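Local coordinates for uncharacterized protein (Bacteroides eggerthii DSM 20697, PDB 4ECO), which is of unknown function but, as a leucine-rich repeat protein, probably binds other proteins through its curved solenoid surface, at residues M275-V280 and I309-Y314; G561-P566 and P587-L592. One frame throughout, in Å; residues are numbered along the deposited sequence.

Overall arrangement
Both contacts join successive turns of a leucine-rich repeat solenoid, whose short strands follow one another in parallel along the curved superhelix. Contact 1 comes first in the chain and pairs strand 277-279 with strand 309-311, the intervening residues including helix 288-300. Contact 2 lies wholly later, toward the C-terminal end, where a 3-10 turn at 562-564, ahead of strand 570-572, meets the loop leading into strand 591-593. Their centres are 52 Å apart and their nearest atoms about 35 Å, so they do not touch. Contact 1 thus joins neighbouring repeats strand to strand, and contact 2 joins them 3-10 segment to loop.

Contact 1 (M275-V280 and I309-Y314); sequences MQLINV and IIYIGY
I309 opens the parallel ladder with Q276 and L277: its N donates to Q276 O at 3.0 Å, and its O accepts from I278 N. Its CD1 meets L277 CD1 at 3.9 Å on the face that also carries N279 and Y311. On the reverse face, I310 lies side by side with I278, CG1 against CG2, beneath helix 288-300, whose W295 packs on I310. Y311 N then donates to I278 O almost straight (175°), while Y311 O receives V280 N at 2.9 Å. With chi1 at -64°, the Y311 ring swings to the backbone N side; one ring face takes I309 CG2, and L277 CD1 sits at the edge, 4.0 Å from CE2. N279 crosses the same ring obliquely, its amide plane turned 42° to it and ND2 3.5 Å from Y311 CD2. Replacing N279 by an alanine would probably open a gap beside Y311 CB and CD2, giving the ring more freedom to shift, and would remove the weak hydrogen bond that A281 N gives to OD1. Y311 OH is bonded to R142 O, anchoring the far end of the ring. Just past the last bridge, I312 lies side by side with V280, CD1 3.8 Å from V280 CG2. Four backbone bonds set the parallel register between consecutive strands of the leucine-rich repeat solenoid, L277 opposite I309, I278 opposite I310 and N279 opposite Y311. These bonds supply direction, while I278 and I310 pack apolar carbons against helix 288-300, whereas the Y311 face mixes apolar and polar groups.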
loop_
_atom_site.group_PDB
_atom_site.type_symbol
_atom_site.label_atom_id
_atom_site.label_comp_id
_atom_site.label_asym_id
_atom_site.label_seq_id
_atom_site.Cartn_x
_atom_site.Cartn_y
_atom_site.Cartn_z
HETATM N N MSE A 275 16.821 -15.321 -7.463
HETATM C CA MSE A 275 15.951 -14.121 -7.465
HETATM C C MSE A 275 15.093 -14.082 -6.187
HETATM O O MSE A 275 14.527 -15.106 -5.817
HETATM C CB MSE A 275 15.071 -14.093 -8.734
HETATM C CG MSE A 275 14.137 -12.882 -8.815
HETATM SE SE MSE A 275 13.148 -12.834 -10.475
HETATM C CE MSE A 275 12.229 -14.496 -10.376
ATOM N N GLN A 276 15.038 -12.917 -5.512
ATOM C CA GLN A 276 14.302 -12.705 -4.251
ATOM C C GLN A 276 13.146 -11.743 -4.447
ATOM O O GLN A 276 12.032 -12.040 -4.022
ATOM C CB GLN A 276 15.230 -12.191 -3.128
ATOM C CG GLN A 276 16.368 -13.152 -2.800
ATOM C CD GLN A 276 17.224 -12.731 -1.643
ATOM O OE1 GLN A 276 17.679 -11.595 -1.547
ATOM N NE2 GLN A 276 17.563 -13.683 -0.799
ATOM N N LEU A 277 13.396 -10.599 -5.090
ATOM C CA LEU A 277 12.352 -9.611 -5.394
ATOM C C LEU A 277 11.968 -9.720 -6.885
ATOM O O LEU A 277 12.846 -9.771 -7.763
ATOM C CB LEU A 277 12.827 -8.182 -5.027
ATOM C CG LEU A 277 11.869 -6.996 -5.269
ATOM C CD1 LEU A 277 12.169 -5.856 -4.310
ATOM C CD2 LEU A 277 11.920 -6.496 -6.742
ATOM N N ILE A 278 10.662 -9.726 -7.164
ATOM C CA ILE A 278 10.175 -9.743 -8.533
ATOM C C ILE A 278 9.038 -8.729 -8.650
ATOM O O ILE A 278 8.020 -8.862 -7.982
ATOM C CB ILE A 278 9.786 -11.138 -9.088
ATOM C CG1 ILE A 278 9.363 -11.017 -10.576
ATOM C CG2 ILE A 278 8.744 -11.868 -8.218
ATOM C CD1 ILE A 278 9.227 -12.261 -11.330
ATOM N N ASN A 279 9.232 -7.708 -9.480
ATOM C CA ASN A 279 8.213 -6.709 -9.740
ATOM C C ASN A 279 7.736 -6.892 -11.181
ATOM O O ASN A 279 8.484 -6.638 -12.125
ATOM C CB ASN A 279 8.760 -5.299 -9.471
ATOM C CG ASN A 279 7.721 -4.207 -9.433
ATOM O OD1 ASN A 279 6.742 -4.204 -10.183
ATOM N ND2 ASN A 279 7.911 -3.255 -8.540
ATOM N N VAL A 280 6.520 -7.395 -11.347
ATOM C CA VAL A 280 5.932 -7.647 -12.670
ATOM C C VAL A 280 4.581 -6.925 -12.746
ATOM O O VAL A 280 3.644 -7.393 -13.410
ATOM C CB VAL A 280 5.826 -9.165 -13.033
ATOM C CG1 VAL A 280 7.199 -9.738 -13.413
ATOM C CG2 VAL A 280 5.179 -9.981 -11.905
ATOM N N ILE A 309 9.676 -11.380 -2.265
ATOM C CA ILE A 309 8.792 -10.230 -2.536
ATOM C C ILE A 309 8.194 -10.359 -3.925
ATOM O O ILE A 309 8.926 -10.553 -4.881
ATOM C CB ILE A 309 9.547 -8.868 -2.381
ATOM C CG1 ILE A 309 10.351 -8.800 -1.057
ATOM C CG2 ILE A 309 8.591 -7.672 -2.535
ATOM C CD1 ILE A 309 11.477 -7.808 -1.046
ATOM N N ILE A 310 6.871 -10.212 -4.030
ATOM C CA ILE A 310 6.141 -10.233 -5.296
ATOM C C ILE A 310 5.296 -8.952 -5.422
ATOM O O ILE A 310 4.409 -8.706 -4.600
ATOM C CB ILE A 310 5.247 -11.510 -5.466
ATOM C CG1 ILE A 310 6.077 -12.817 -5.408
ATOM C CG2 ILE A 310 4.445 -11.428 -6.769
ATOM C CD1 ILE A 310 5.303 -14.132 -5.482
ATOM N N TYR A 311 5.585 -8.142 -6.438
ATOM C CA TYR A 311 4.774 -6.979 -6.784
ATOM C C TYR A 311 4.040 -7.379 -8.059
ATOM O O TYR A 311 4.689 -7.497 -9.108
ATOM C CB TYR A 311 5.607 -5.677 -6.939
ATOM C CG TYR A 311 6.310 -5.182 -5.695
ATOM C CD1 TYR A 311 5.589 -4.687 -4.610
ATOM C CD2 TYR A 311 7.701 -5.138 -5.626
ATOM C CE1 TYR A 311 6.233 -4.215 -3.466
ATOM C CE2 TYR A 311 8.354 -4.631 -4.506
ATOM C CZ TYR A 311 7.616 -4.169 -3.426
ATOM O OH TYR A 311 8.254 -3.653 -2.321
ATOM N N ILE A 312 2.733 -7.713 -7.964
ATOM C CA ILE A 312 2.029 -8.192 -9.154
ATOM C C ILE A 312 0.681 -7.416 -9.334
ATOM O O ILE A 312 -0.223 -7.878 -10.053
ATOM C CB ILE A 312 1.866 -9.753 -9.122
ATOM C CG1 ILE A 312 1.446 -10.325 -10.491
ATOM C CG2 ILE A 312 1.005 -10.262 -7.954
ATOM C CD1 ILE A 312 1.987 -11.693 -10.822
ATOM N N GLY A 313 0.612 -6.212 -8.754
ATOM C CA GLY A 313 -0.551 -5.339 -8.891
ATOM C C GLY A 313 -0.730 -4.794 -10.301
ATOM O O GLY A 313 0.180 -4.908 -11.133
ATOM N N TYR A 314 -1.901 -4.177 -10.581
ATOM C CA TYR A 314 -2.260 -3.601 -11.890
ATOM C C TYR A 314 -2.119 -4.668 -13.019
ATOM O O TYR A 314 -1.496 -4.440 -14.050
ATOM C CB TYR A 314 -1.437 -2.346 -12.209
ATOM C CG TYR A 314 -1.673 -1.187 -11.266
ATOM C CD1 TYR A 314 -2.698 -0.273 -11.496
ATOM C CD2 TYR A 314 -0.832 -0.962 -10.178
ATOM C CE1 TYR A 314 -2.907 0.812 -10.642
ATOM C CE2 TYR A 314 -1.046 0.108 -9.309
ATOM C CZ TYR A 314 -2.073 1.004 -9.560
ATOM O OH TYR A 314 -2.270 2.082 -8.744
#

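Contact 2 (G561-P566 and P587-L592); sequences GITLCP and PNISVL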
loop_
_atom_site.group_PDB
_atom_site.type_symbol
_atom_site.label_atom_id
_atom_site.label_comp_id
_atom_site.label_asym_id
_atom_site.label_seq_id
_atom_site.Cartn_x
_atom_site.Cartn_y
_atom_site.Cartn_z
ATOM N N GLY A 561 -26.066 18.347 30.532
ATOM C CA GLY A 561 -24.994 17.827 31.360
ATOM C C GLY A 561 -23.687 17.620 30.620
ATOM O O GLY A 561 -22.654 17.428 31.265
ATOM N N ILE A 562 -23.699 17.692 29.273
ATOM C CA ILE A 562 -22.499 17.490 28.447
ATOM C C ILE A 562 -21.375 18.501 28.826
ATOM O O ILE A 562 -20.197 18.157 28.694
ATOM C CB ILE A 562 -22.807 17.517 26.928
ATOM C CG1 ILE A 562 -21.672 16.842 26.124
ATOM C CG2 ILE A 562 -23.174 18.921 26.404
ATOM C CD1 ILE A 562 -22.084 16.232 24.731
ATOM N N THR A 563 -21.715 19.696 29.360
ATOM C CA THR A 563 -20.676 20.669 29.754
ATOM C C THR A 563 -19.888 20.150 30.967
ATOM O O THR A 563 -18.820 20.684 31.271
ATOM C CB THR A 563 -21.257 22.052 30.031
ATOM O OG1 THR A 563 -22.120 22.003 31.166
ATOM C CG2 THR A 563 -21.954 22.651 28.812
ATOM N N LEU A 564 -20.389 19.074 31.611
ATOM C CA LEU A 564 -19.731 18.450 32.748
ATOM C C LEU A 564 -18.768 17.312 32.302
ATOM O O LEU A 564 -18.179 16.665 33.160
ATOM C CB LEU A 564 -20.761 17.932 33.760
ATOM C CG LEU A 564 -21.688 18.989 34.402
ATOM C CD1 LEU A 564 -22.492 18.384 35.498
ATOM C CD2 LEU A 564 -20.923 20.145 35.004
ATOM N N CYS A 565 -18.580 17.087 30.978
ATOM C CA CYS A 565 -17.610 16.097 30.482
ATOM C C CYS A 565 -16.222 16.725 30.654
ATOM O O CYS A 565 -15.922 17.768 30.043
ATOM C CB CYS A 565 -17.899 15.680 29.042
ATOM S SG CYS A 565 -19.475 14.801 28.830
ATOM N N PRO A 566 -15.432 16.196 31.612
ATOM C CA PRO A 566 -14.173 16.870 31.979
ATOM C C PRO A 566 -13.183 17.029 30.831
ATOM O O PRO A 566 -12.528 18.068 30.753
ATOM C CB PRO A 566 -13.588 15.972 33.081
ATOM C CG PRO A 566 -14.313 14.666 32.960
ATOM C CD PRO A 566 -15.672 15.004 32.456
ATOM N N PRO A 587 -16.195 27.176 28.123
ATOM C CA PRO A 587 -15.086 27.399 27.167
ATOM C C PRO A 587 -14.242 26.158 26.828
ATOM O O PRO A 587 -13.571 26.178 25.781
ATOM C CB PRO A 587 -14.194 28.434 27.853
ATOM C CG PRO A 587 -14.668 28.551 29.233
ATOM C CD PRO A 587 -16.064 28.038 29.310
ATOM N N ASN A 588 -14.287 25.084 27.659
ATOM C CA ASN A 588 -13.520 23.870 27.389
ATOM C C ASN A 588 -14.040 23.185 26.128
ATOM O O ASN A 588 -13.241 22.543 25.441
ATOM C CB ASN A 588 -13.513 22.900 28.571
ATOM C CG ASN A 588 -12.483 21.775 28.441
ATOM O OD1 ASN A 588 -11.290 21.989 28.144
ATOM N ND2 ASN A 588 -12.915 20.534 28.672
ATOM N N ILE A 589 -15.339 23.359 25.766
ATOM C CA ILE A 589 -15.838 22.798 24.498
ATOM C C ILE A 589 -15.498 23.869 23.458
ATOM O O ILE A 589 -16.351 24.680 23.106
ATOM C CB ILE A 589 -17.341 22.383 24.576
ATOM C CG1 ILE A 589 -17.522 21.285 25.663
ATOM C CG2 ILE A 589 -17.860 21.866 23.214
ATOM C CD1 ILE A 589 -18.776 21.319 26.463
ATOM N N SER A 590 -14.196 23.924 23.064
ATOM C CA SER A 590 -13.571 24.936 22.187
ATOM C C SER A 590 -13.920 24.740 20.699
ATOM O O SER A 590 -13.703 25.659 19.912
ATOM C CB SER A 590 -12.055 24.959 22.369
ATOM O OG SER A 590 -11.468 23.671 22.273
ATOM N N VAL A 591 -14.483 23.586 20.312
ATOM C CA VAL A 591 -14.955 23.354 18.940
ATOM C C VAL A 591 -16.411 22.910 19.047
ATOM O O VAL A 591 -16.683 21.790 19.478
ATOM C CB VAL A 591 -14.103 22.368 18.100
ATOM C CG1 VAL A 591 -14.704 22.191 16.709
ATOM C CG2 VAL A 591 -12.657 22.831 17.995
ATOM N N LEU A 592 -17.347 23.808 18.716
ATOM C CA LEU A 592 -18.770 23.499 18.811
ATOM C C LEU A 592 -19.486 23.800 17.509
ATOM O O LEU A 592 -19.493 24.939 17.031
ATOM C CB LEU A 592 -19.400 24.291 19.971
ATOM C CG LEU A 592 -20.909 24.178 20.212
ATOM C CD1 LEU A 592 -21.314 22.786 20.746
ATOM C CD2 LEU A 592 -21.331 25.221 21.206
HETATM O O HOH W 1 -15.549 20.137 28.759
#
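I589 packs its tip against the 3-10 segment 562-564, mainly by van der Waals contact. Its CD1 does the touching, coming to 3.9 Å from T563 CA and 4.1 Å from I562 O, so it rests largely on backbone. T563 adds its methyl, CG2 lying 4.2 Å from the same CD1, and the two side chains cross at about a right angle. I589 is the centre of an inverse gamma turn and directs its side chain toward the opposing turn. Polar contact is concentrated at N588, and a water mediates it. N588 ND2 donates to the water at 2.7 Å, and the water in turn donates to C565 O, also at 2.7 Å. With CG anti to the backbone N (chi1 -167°), the amide extends toward P566, where ND2 stands 3.2 Å from P566 O. Around the 3-10 segment, L564 N bonds to G561 O and C565 N to I562 O, which holds its backbone in shape. T563 turns its hydroxyl to another partner, OG1 being hydrogen-bonded to E583. In the fold, this joint of 3-10 segment to loop links two successive leucine-rich repeats: I562 and I589 both pack on L571 of strand 570-572, while V591 and L592 begin strand 591-593, which runs parallel between strands 570-572 and 617-619.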